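Local coordinates for Endoglucanase(Endo-1,4-beta-glucanase)protein (Pseudomonas stutzeri, PDB 6R2J), which probably hydrolyses beta-1,4-glucosidic bonds of cellulose-like chains, as a family 5 glycoside hydrolase, and is captured here with cellobiose, at residues Leu54-Phe59 / Ile95-Asn100; Ser121-Leu126 / Leu137-Met142; Leu79-Leu84 / Lys131-Leu136. All blocks are in the same frame, centred on the assembly; numbering follows the deposited sequence.

Contact 1 (Leu54-Phe59 / Ile95-Asn100); sequences LIRFPF and ILDMHN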
loop_
_atom_site.group_PDB
_atom_site.type_symbol
_atom_site.label_atom_id
_atom_site.label_comp_id
_atom_site.label_asym_id
_atom_site.label_seq_id
_atom_site.Cartn_x
_atom_site.Cartn_y
_atom_site.Cartn_z
ATOM N N LEU A 54 7.103 -8.927 -2.156
ATOM C CA LEU A 54 6.149 -7.854 -2.376
ATOM C C LEU A 54 6.489 -6.669 -1.481
ATOM O O LEU A 54 6.703 -6.830 -0.272
ATOM C CB LEU A 54 4.729 -8.367 -2.095
ATOM C CG LEU A 54 3.527 -7.443 -2.277
ATOM C CD1 LEU A 54 3.370 -7.179 -3.772
ATOM C CD2 LEU A 54 2.259 -7.989 -1.652
ATOM N N ILE A 55 6.522 -5.484 -2.080
ATOM C CA ILE A 55 6.848 -4.248 -1.394
ATOM C C ILE A 55 5.843 -3.181 -1.820
ATOM O O ILE A 55 5.587 -2.991 -3.013
ATOM C CB ILE A 55 8.273 -3.775 -1.735
ATOM C CG1 ILE A 55 9.289 -4.865 -1.384
ATOM C CG2 ILE A 55 8.580 -2.445 -1.037
ATOM C CD1 ILE A 55 9.566 -4.991 0.088
ATOM N N ARG A 56 5.279 -2.484 -0.839
ATOM C CA ARG A 56 4.506 -1.275 -1.071
ATOM C C ARG A 56 5.373 -0.097 -0.651
ATOM O O ARG A 56 5.905 -0.077 0.466
ATOM C CB ARG A 56 3.181 -1.276 -0.301
ATOM C CG ARG A 56 2.382 0.063 -0.479
ATOM C CD ARG A 56 1.024 -0.143 0.102
ATOM N NE ARG A 56 0.056 0.953 0.034
ATOM C CZ ARG A 56 -0.214 1.802 1.017
ATOM N NH1 ARG A 56 0.461 1.759 2.160
ATOM N NH2 ARG A 56 -1.192 2.680 0.861
ATOM N N PHE A 57 5.539 0.871 -1.539
ATOM C CA PHE A 57 6.475 1.958 -1.270
ATOM C C PHE A 57 5.813 3.325 -1.331
ATOM O O PHE A 57 5.605 3.863 -2.435
ATOM C CB PHE A 57 7.661 1.902 -2.226
ATOM C CG PHE A 57 8.749 2.852 -1.846
ATOM C CD1 PHE A 57 9.575 2.557 -0.772
ATOM C CD2 PHE A 57 8.907 4.058 -2.495
ATOM C CE1 PHE A 57 10.591 3.422 -0.364
ATOM C CE2 PHE A 57 9.907 4.955 -2.066
ATOM C CZ PHE A 57 10.756 4.620 -1.019
ATOM N N PRO A 58 5.499 3.940 -0.174
ATOM C CA PRO A 58 4.921 5.297 -0.184
ATOM C C PRO A 58 5.915 6.391 -0.606
ATOM O O PRO A 58 7.100 6.382 -0.243
ATOM C CB PRO A 58 4.441 5.504 1.266
ATOM C CG PRO A 58 4.366 4.107 1.869
ATOM C CD PRO A 58 5.443 3.308 1.168
ATOM N N PHE A 59 5.392 7.352 -1.368
ATOM C CA PHE A 59 6.043 8.600 -1.715
ATOM C C PHE A 59 4.930 9.644 -1.704
ATOM O O PHE A 59 3.725 9.315 -1.634
ATOM C CB PHE A 59 6.772 8.432 -3.044
ATOM C CG PHE A 59 5.847 8.372 -4.208
ATOM C CD1 PHE A 59 5.213 7.192 -4.533
ATOM C CD2 PHE A 59 5.535 9.531 -4.926
ATOM C CE1 PHE A 59 4.323 7.142 -5.595
ATOM C CE2 PHE A 59 4.647 9.507 -5.963
ATOM C CZ PHE A 59 4.051 8.308 -6.323
ATOM N N ILE A 95 4.831 -1.817 -5.317
ATOM C CA ILE A 95 3.657 -0.974 -5.490
ATOM C C ILE A 95 4.078 0.431 -5.084
ATOM O O ILE A 95 4.297 0.715 -3.903
ATOM C CB ILE A 95 2.467 -1.492 -4.655
ATOM C CG1 ILE A 95 2.160 -2.966 -5.033
ATOM C CG2 ILE A 95 1.167 -0.653 -4.837
ATOM C CD1 ILE A 95 1.012 -3.575 -4.301
ATOM N N LEU A 96 4.181 1.312 -6.072
ATOM C CA LEU A 96 4.400 2.723 -5.791
ATOM C C LEU A 96 3.111 3.366 -5.290
ATOM O O LEU A 96 2.078 3.316 -5.957
ATOM C CB LEU A 96 4.908 3.458 -7.027
ATOM C CG LEU A 96 6.299 2.999 -7.474
ATOM C CD1 LEU A 96 6.717 3.842 -8.667
ATOM C CD2 LEU A 96 7.325 3.087 -6.373
ATOM N N ASP A 97 3.171 3.980 -4.113
ATOM C CA ASP A 97 1.983 4.458 -3.416
ATOM C C ASP A 97 2.114 5.960 -3.280
ATOM O O ASP A 97 2.984 6.436 -2.536
ATOM C CB ASP A 97 1.924 3.789 -2.040
ATOM C CG ASP A 97 1.175 4.610 -0.986
ATOM O OD1 ASP A 97 0.180 5.337 -1.341
ATOM O OD2 ASP A 97 1.699 4.543 0.190
ATOM N N MET A 98 1.251 6.710 -3.978
ATOM C CA MET A 98 1.182 8.162 -3.799
ATOM C C MET A 98 0.429 8.420 -2.491
ATOM O O MET A 98 -0.802 8.347 -2.427
ATOM C CB MET A 98 0.505 8.849 -4.979
ATOM C CG MET A 98 0.320 10.341 -4.759
ATOM S SD MET A 98 -0.282 11.266 -6.202
ATOM C CE MET A 98 1.059 11.134 -7.389
ATOM N N HIS A 99 1.176 8.720 -1.440
ATOM C CA HIS A 99 0.698 8.633 -0.059
ATOM C C HIS A 99 0.072 9.968 0.377
ATOM O O HIS A 99 0.491 10.603 1.362
ATOM C CB HIS A 99 1.895 8.278 0.805
ATOM C CG HIS A 99 1.567 7.544 2.065
ATOM N ND1 HIS A 99 1.074 6.260 2.068
ATOM C CD2 HIS A 99 1.709 7.897 3.365
ATOM C CE1 HIS A 99 0.913 5.860 3.317
ATOM N NE2 HIS A 99 1.299 6.831 4.124
ATOM N N ASN A 100 -0.995 10.363 -0.345
ATOM C CA ASN A 100 -1.436 11.748 -0.296
ATOM C C ASN A 100 -2.826 12.051 0.267
ATOM O O ASN A 100 -3.202 13.229 0.304
ATOM C CB ASN A 100 -1.300 12.393 -1.683
ATOM C CG ASN A 100 0.033 13.088 -1.876
ATOM O OD1 ASN A 100 1.035 12.454 -2.073
ATOM N ND2 ASN A 100 0.038 14.404 -1.789
#

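Contact 2 (Ser121-Leu126 / Leu137-Met142); sequences SVWRKL and LGYDIM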
loop_
_atom_site.group_PDB
_atom_site.type_symbol
_atom_site.label_atom_id
_atom_site.label_comp_id
_atom_site.label_asym_id
_atom_site.label_seq_id
_atom_site.Cartn_x
_atom_site.Cartn_y
_atom_site.Cartn_z
ATOM N N SER A 121 -2.399 14.260 -14.972
ATOM C CA SER A 121 -1.134 14.523 -15.664
ATOM C C SER A 121 0.046 13.952 -14.890
ATOM O O SER A 121 0.930 13.313 -15.470
ATOM C CB SER A 121 -0.932 16.026 -15.883
ATOM O OG SER A 121 0.413 16.293 -16.226
ATOM N N VAL A 122 0.072 14.173 -13.567
ATOM C CA VAL A 122 1.190 13.695 -12.768
ATOM C C VAL A 122 1.280 12.181 -12.868
ATOM O O VAL A 122 2.373 11.626 -12.955
ATOM C CB VAL A 122 1.192 14.256 -11.323
ATOM C CG1 VAL A 122 0.167 13.609 -10.454
ATOM C CG2 VAL A 122 2.612 14.126 -10.772
ATOM N N TRP A 123 0.127 11.489 -12.921
ATOM C CA TRP A 123 0.169 10.033 -13.031
ATOM C C TRP A 123 0.550 9.611 -14.445
ATOM O O TRP A 123 1.339 8.678 -14.643
ATOM C CB TRP A 123 -1.152 9.414 -12.554
ATOM C CG TRP A 123 -1.020 8.980 -11.112
ATOM C CD1 TRP A 123 -1.752 9.415 -10.021
ATOM C CD2 TRP A 123 -0.069 8.047 -10.603
ATOM N NE1 TRP A 123 -1.291 8.808 -8.868
ATOM C CE2 TRP A 123 -0.263 7.966 -9.196
ATOM C CE3 TRP A 123 0.945 7.285 -11.188
ATOM C CZ2 TRP A 123 0.509 7.133 -8.382
ATOM C CZ3 TRP A 123 1.712 6.447 -10.357
ATOM C CH2 TRP A 123 1.473 6.372 -8.978
ATOM N N ARG A 124 0.023 10.318 -15.439
ATOM C CA ARG A 124 0.486 10.087 -16.794
ATOM C C ARG A 124 1.993 10.280 -16.878
ATOM O O ARG A 124 2.705 9.445 -17.443
ATOM C CB ARG A 124 -0.254 11.009 -17.759
ATOM C CG ARG A 124 -0.108 10.534 -19.205
ATOM C CD ARG A 124 -0.710 11.502 -20.209
ATOM N NE ARG A 124 -2.132 11.763 -19.993
ATOM C CZ ARG A 124 -2.611 12.858 -19.417
ATOM N NH1 ARG A 124 -1.785 13.797 -18.992
ATOM N NH2 ARG A 124 -3.909 13.017 -19.267
ATOM N N LYS A 125 2.496 11.376 -16.317
ATOM C CA LYS A 125 3.930 11.636 -16.366
ATOM C C LYS A 125 4.705 10.592 -15.584
ATOM O O LYS A 125 5.749 10.134 -16.051
ATOM C CB LYS A 125 4.252 13.036 -15.843
ATOM C CG LYS A 125 4.172 14.141 -16.874
ATOM C CD LYS A 125 4.730 15.400 -16.271
ATOM C CE LYS A 125 4.743 16.554 -17.246
ATOM N NZ LYS A 125 3.470 17.313 -17.150
ATOM N N LEU A 126 4.236 10.218 -14.384
ATOM C CA LEU A 126 4.917 9.164 -13.628
ATOM C C LEU A 126 4.906 7.827 -14.375
ATOM O O LEU A 126 5.917 7.106 -14.398
ATOM C CB LEU A 126 4.278 8.998 -12.249
ATOM C CG LEU A 126 4.476 10.131 -11.240
ATOM C CD1 LEU A 126 3.625 9.913 -10.019
ATOM C CD2 LEU A 126 5.946 10.221 -10.894
ATOM N N LEU A 137 5.369 -3.509 -9.796
ATOM C CA LEU A 137 4.132 -4.269 -9.837
ATOM C C LEU A 137 2.939 -3.396 -10.194
ATOM O O LEU A 137 2.049 -3.844 -10.919
ATOM C CB LEU A 137 3.840 -4.886 -8.479
ATOM C CG LEU A 137 2.651 -5.837 -8.419
ATOM C CD1 LEU A 137 2.848 -7.069 -9.278
ATOM C CD2 LEU A 137 2.462 -6.206 -6.913
ATOM N N GLY A 138 2.865 -2.172 -9.678
ATOM C CA GLY A 138 1.744 -1.324 -10.026
ATOM C C GLY A 138 1.735 -0.020 -9.255
ATOM O O GLY A 138 2.679 0.322 -8.533
ATOM N N TYR A 139 0.638 0.714 -9.472
ATOM C CA TYR A 139 0.479 2.083 -8.984
ATOM C C TYR A 139 -0.692 2.142 -8.008
ATOM O O TYR A 139 -1.854 2.001 -8.408
ATOM C CB TYR A 139 0.226 3.101 -10.110
ATOM C CG TYR A 139 1.334 3.233 -11.112
ATOM C CD1 TYR A 139 2.654 3.379 -10.687
ATOM C CD2 TYR A 139 1.069 3.221 -12.468
ATOM C CE1 TYR A 139 3.660 3.497 -11.565
ATOM C CE2 TYR A 139 2.100 3.337 -13.389
ATOM C CZ TYR A 139 3.399 3.474 -12.923
ATOM O OH TYR A 139 4.463 3.586 -13.800
ATOM N N ASP A 140 -0.388 2.410 -6.746
ATOM C CA ASP A 140 -1.385 2.711 -5.724
ATOM C C ASP A 140 -1.560 4.223 -5.828
ATOM O O ASP A 140 -0.800 5.010 -5.263
ATOM C CB ASP A 140 -0.858 2.202 -4.389
ATOM C CG ASP A 140 -1.879 2.261 -3.278
ATOM O OD1 ASP A 140 -2.889 3.011 -3.403
ATOM O OD2 ASP A 140 -1.622 1.565 -2.257
ATOM N N ILE A 141 -2.536 4.621 -6.651
ATOM C CA ILE A 141 -2.634 6.013 -7.063
ATOM C C ILE A 141 -2.990 6.967 -5.923
ATOM O O ILE A 141 -2.756 8.172 -6.040
ATOM C CB ILE A 141 -3.607 6.161 -8.252
ATOM C CG1 ILE A 141 -5.024 5.709 -7.906
ATOM C CG2 ILE A 141 -3.145 5.345 -9.449
ATOM C CD1 ILE A 141 -6.073 6.092 -8.931
ATOM N N MET A 142 -3.522 6.480 -4.806
ATOM C CA MET A 142 -3.742 7.373 -3.672
ATOM C C MET A 142 -3.896 6.569 -2.392
ATOM O O MET A 142 -4.732 5.679 -2.331
ATOM C CB MET A 142 -5.014 8.212 -3.869
ATOM C CG MET A 142 -5.292 9.260 -2.797
ATOM S SD MET A 142 -3.909 10.397 -2.621
ATOM C CE MET A 142 -3.693 10.977 -4.297
#

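Contact 3 (Leu79-Leu84 / Lys131-Leu136); sequences LLKKTL and KGHPGL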
loop_
_atom_site.group_PDB
_atom_site.type_symbol
_atom_site.label_atom_id
_atom_site.label_comp_id
_atom_site.label_asym_id
_atom_site.label_seq_id
_atom_site.Cartn_x
_atom_site.Cartn_y
_atom_site.Cartn_z
ATOM N N LEU A 79 15.387 8.678 -7.418
ATOM C CA LEU A 79 15.335 7.937 -6.158
ATOM C C LEU A 79 14.301 6.816 -6.220
ATOM O O LEU A 79 14.527 5.721 -5.691
ATOM C CB LEU A 79 15.002 8.907 -5.028
ATOM C CG LEU A 79 16.129 9.793 -4.509
ATOM C CD1 LEU A 79 15.554 10.963 -3.730
ATOM C CD2 LEU A 79 17.070 8.920 -3.661
ATOM N N LEU A 80 13.171 7.071 -6.871
ATOM C CA LEU A 80 12.175 6.021 -7.058
ATOM C C LEU A 80 12.675 4.949 -8.024
ATOM O O LEU A 80 12.424 3.755 -7.821
ATOM C CB LEU A 80 10.883 6.658 -7.554
ATOM C CG LEU A 80 10.061 7.457 -6.547
ATOM C CD1 LEU A 80 8.945 8.266 -7.222
ATOM C CD2 LEU A 80 9.494 6.509 -5.556
ATOM N N LYS A 81 13.389 5.345 -9.076
ATOM C CA LYS A 81 13.943 4.364 -10.008
ATOM C C LYS A 81 14.930 3.428 -9.308
ATOM O O LYS A 81 14.952 2.213 -9.560
ATOM C CB LYS A 81 14.635 5.101 -11.144
ATOM C CG LYS A 81 15.627 4.236 -11.896
ATOM C CD LYS A 81 14.896 3.165 -12.741
ATOM C CE LYS A 81 14.933 3.504 -14.254
ATOM N NZ LYS A 81 14.727 2.276 -15.078
ATOM N N LYS A 82 15.792 4.006 -8.466
ATOM C CA LYS A 82 16.715 3.230 -7.659
ATOM C C LYS A 82 15.955 2.210 -6.829
ATOM O O LYS A 82 16.342 1.039 -6.763
ATOM C CB LYS A 82 17.530 4.185 -6.766
ATOM C CG LYS A 82 18.345 3.495 -5.680
ATOM C CD LYS A 82 19.239 4.444 -4.868
ATOM C CE LYS A 82 19.934 3.662 -3.744
ATOM N NZ LYS A 82 20.714 4.508 -2.779
ATOM N N THR A 83 14.861 2.649 -6.185
ATOM C CA THR A 83 14.040 1.763 -5.359
ATOM C C THR A 83 13.534 0.589 -6.190
ATOM O O THR A 83 13.629 -0.572 -5.770
ATOM C CB THR A 83 12.884 2.576 -4.761
ATOM O OG1 THR A 83 13.448 3.578 -3.882
ATOM C CG2 THR A 83 11.898 1.679 -4.020
ATOM N N LEU A 84 12.981 0.884 -7.373
ATOM C CA LEU A 84 12.502 -0.178 -8.250
ATOM C C LEU A 84 13.652 -1.055 -8.717
ATOM O O LEU A 84 13.490 -2.272 -8.845
ATOM C CB LEU A 84 11.788 0.415 -9.459
ATOM C CG LEU A 84 10.565 1.306 -9.286
ATOM C CD1 LEU A 84 10.102 1.938 -10.602
ATOM C CD2 LEU A 84 9.455 0.472 -8.656
ATOM N N LYS A 131 7.023 2.997 -16.748
ATOM C CA LYS A 131 6.507 2.000 -17.679
ATOM C C LYS A 131 7.553 0.949 -18.033
ATOM O O LYS A 131 8.629 1.266 -18.560
ATOM C CB LYS A 131 6.038 2.735 -18.951
ATOM C CG LYS A 131 5.553 1.867 -20.130
ATOM C CD LYS A 131 5.254 2.733 -21.378
ATOM C CE LYS A 131 4.737 1.881 -22.584
ATOM N NZ LYS A 131 5.826 1.521 -23.581
ATOM N N GLY A 132 7.224 -0.302 -17.749
ATOM C CA GLY A 132 8.047 -1.414 -18.172
ATOM C C GLY A 132 9.137 -1.827 -17.209
ATOM O O GLY A 132 9.906 -2.750 -17.525
ATOM N N HIS A 133 9.234 -1.175 -16.059
ATOM C CA HIS A 133 10.324 -1.462 -15.151
ATOM C C HIS A 133 10.107 -2.837 -14.534
ATOM O O HIS A 133 8.998 -3.135 -14.073
ATOM C CB HIS A 133 10.438 -0.408 -14.050
ATOM C CG HIS A 133 11.723 -0.511 -13.303
ATOM N ND1 HIS A 133 12.065 -1.629 -12.574
ATOM C CD2 HIS A 133 12.793 0.311 -13.257
ATOM C CE1 HIS A 133 13.282 -1.481 -12.092
ATOM N NE2 HIS A 133 13.742 -0.308 -12.484
ATOM N N PRO A 134 11.130 -3.692 -14.486
ATOM C CA PRO A 134 10.894 -5.062 -13.973
ATOM C C PRO A 134 10.462 -5.121 -12.511
ATOM O O PRO A 134 9.687 -6.013 -12.132
ATOM C CB PRO A 134 12.217 -5.800 -14.251
ATOM C CG PRO A 134 13.261 -4.701 -14.497
ATOM C CD PRO A 134 12.488 -3.517 -15.060
ATOM N N GLY A 135 10.940 -4.192 -11.687
ATOM C CA GLY A 135 10.597 -4.181 -10.294
ATOM C C GLY A 135 9.307 -3.486 -9.985
ATOM O O GLY A 135 8.956 -3.328 -8.816
ATOM N N LEU A 136 8.570 -3.066 -11.001
ATOM C CA LEU A 136 7.296 -2.401 -10.769
ATOM C C LEU A 136 6.162 -3.415 -10.855
ATOM O O LEU A 136 5.996 -4.078 -11.881
ATOM C CB LEU A 136 7.046 -1.299 -11.793
ATOM C CG LEU A 136 5.728 -0.542 -11.639
ATOM C CD1 LEU A 136 5.693 0.372 -10.425
ATOM C CD2 LEU A 136 5.491 0.237 -12.936
#

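Contact 1 (Leu54-Phe59 / Ile95-Asn100)
Asp97 lays its carboxylate over one face of the Arg56 guanidinium, the two planes only 12° apart and OD2 of Asp97 3.4 Å from CZ of Arg56. With the oxygen above the plane of the guanidinium, the N-H bonds are directed past it, and the salt bridge rests on charge. The N-H groups of Arg56 are used elsewhere, on Asn143, Asn17, Asp140, Glu175 and Glu252. The His99 ring takes CB of Pro58 over one face, 3.8 Å from its centroid, while NH1 of Arg56 lies at its edge. The same OD2 of Asp97 receives ND1 of His99 at 2.6 Å through its syn lone pair, though tilted 27° from the imidazole plane. On the Phe59 ring, CA of Met98 sits 4.0 Å from the centroid, and Phe57 O and Leu96 C lie at the edge. These side chains decorate two neighbouring parallel strands of a TIM barrel: Arg56, Pro58, Ile95 and Asp97 face inward, whereas Phe57, Phe59, Leu96 and Met98 face the helices. Four backbone bonds join the strands, beginning with Ile95 N to Ile55 O (2.7 Å), and a fifth, His99 N to Phe59 O (2.6 Å), continues the ladder into the loop. With chi1 at 73°, the Phe59 ring is turned toward the neighbouring strand, which brings its CZ to 3.8 Å from CB of Met98.

Contact 2 (Ser121-Leu126 / Leu137-Met142)
Trp123 drives the outer corner of its six-membered ring onto one face of the Tyr139 ring, off centre, with CZ3 of Trp123 3.2 Å from CD1 of Tyr139. The planes meet at 48° and the centroids are 4.8 Å apart, so the pair is neither stacked nor T-shaped; at this resolution the short carbon-carbon distance indicates tight packing. The pyrrole end of the indole is held by a hydrogen bond: NE1 of Trp123 donates to Ile141 O at 3.2 Å, arriving in the carbonyl plane on a lone pair, with an N-H...O angle of 150°. Ile141 also gives a CH-pi contact, its CG2 lying 4.0 Å from the centroid of the five-membered ring of Trp123, over the face. Leu126, three residues on in the same helix, places CD1 over the opposite face, so the indole is held between two aliphatic groups.

In the next shell, Tyr119 OH is hydrogen-bonded to the same Ile141 O, and the Tyr119 ring meets the indole steeply. Asp140 points away from the helix, into the barrel, where Arg56 is its partner. The helix and strand segments run almost antiparallel, their axes 11.4 Å apart, as expected where helix 116-130 completes the beta-alpha-beta crossover from strand 93-98 to strand 136-140. Met98 touches Trp123 from strand 93-98, and Ile163 of helix 152-166 packs on Ile141.

Contact 3 (Leu79-Leu84 / Lys131-Leu136)
Leu84 and Gly135 bring their CA atoms to 4.9 Å where a type I turn from His133 to Leu136, closed by Leu136 N to His133 O at 3.1 Å, passes alongside helix 74-89. In TIM-barrel terms this is an alpha-to-beta loop, leading from helix 116-130 into strand 136-140, and it meets the helix that precedes the neighbouring strand 93-98. The His133 ring carries the contact. Leu84 sets CB almost exactly over the centre of one ring face, 3.6 Å from the centroid and 11° off the normal. At the rim, the Lys81 side chain bends at its middle carbons (chi2 71°), which brings NZ of Lys81 to 3.3 Å from CD2 of His133. Both ring nitrogens have partners that fix the rotation of the imidazole: ND1 accepts Gly135 N at 2.9 Å, in the ring plane, and NE2 is hydrogen-bonded to Asp85, consistent with a neutral ring protonated at NE2. Deeper in, CD2 of Leu84 lies 4.2 Å from CD1 of Leu136, the two leucine side chains running alongside each other, with Phe130 and Val94 also packed on Leu84. CE1 of His133 approaches the Leu84 carbonyl oxygen to 3.3 Å.

Overall arrangement
Contacts 1 and 2 share the barrel sheet, their centres about 10 Å apart: strand 93-98 lies between strands 54-59 and 136-140. A salt bridge from Arg56 NE to Asp140 OD2 (2.9 Å) ties the two contacts, and Leu96 O lies 2.7 Å from Asp140 N, a probable hydrogen bond. Contact 3 joins contact 1 from the helix side, with Phe57 CE2 3.8 Å from Leu80 CD2 and Leu96 CD2 4.1 Å from Leu84 CD2. The cellobiose lies beyond the C-terminal strand ends: the His99 side chain is about 8 Å from a bound glucose unit, and strand 136-140 leads to the pocket residue Glu144. Contact 3 lies at the entry to that strand.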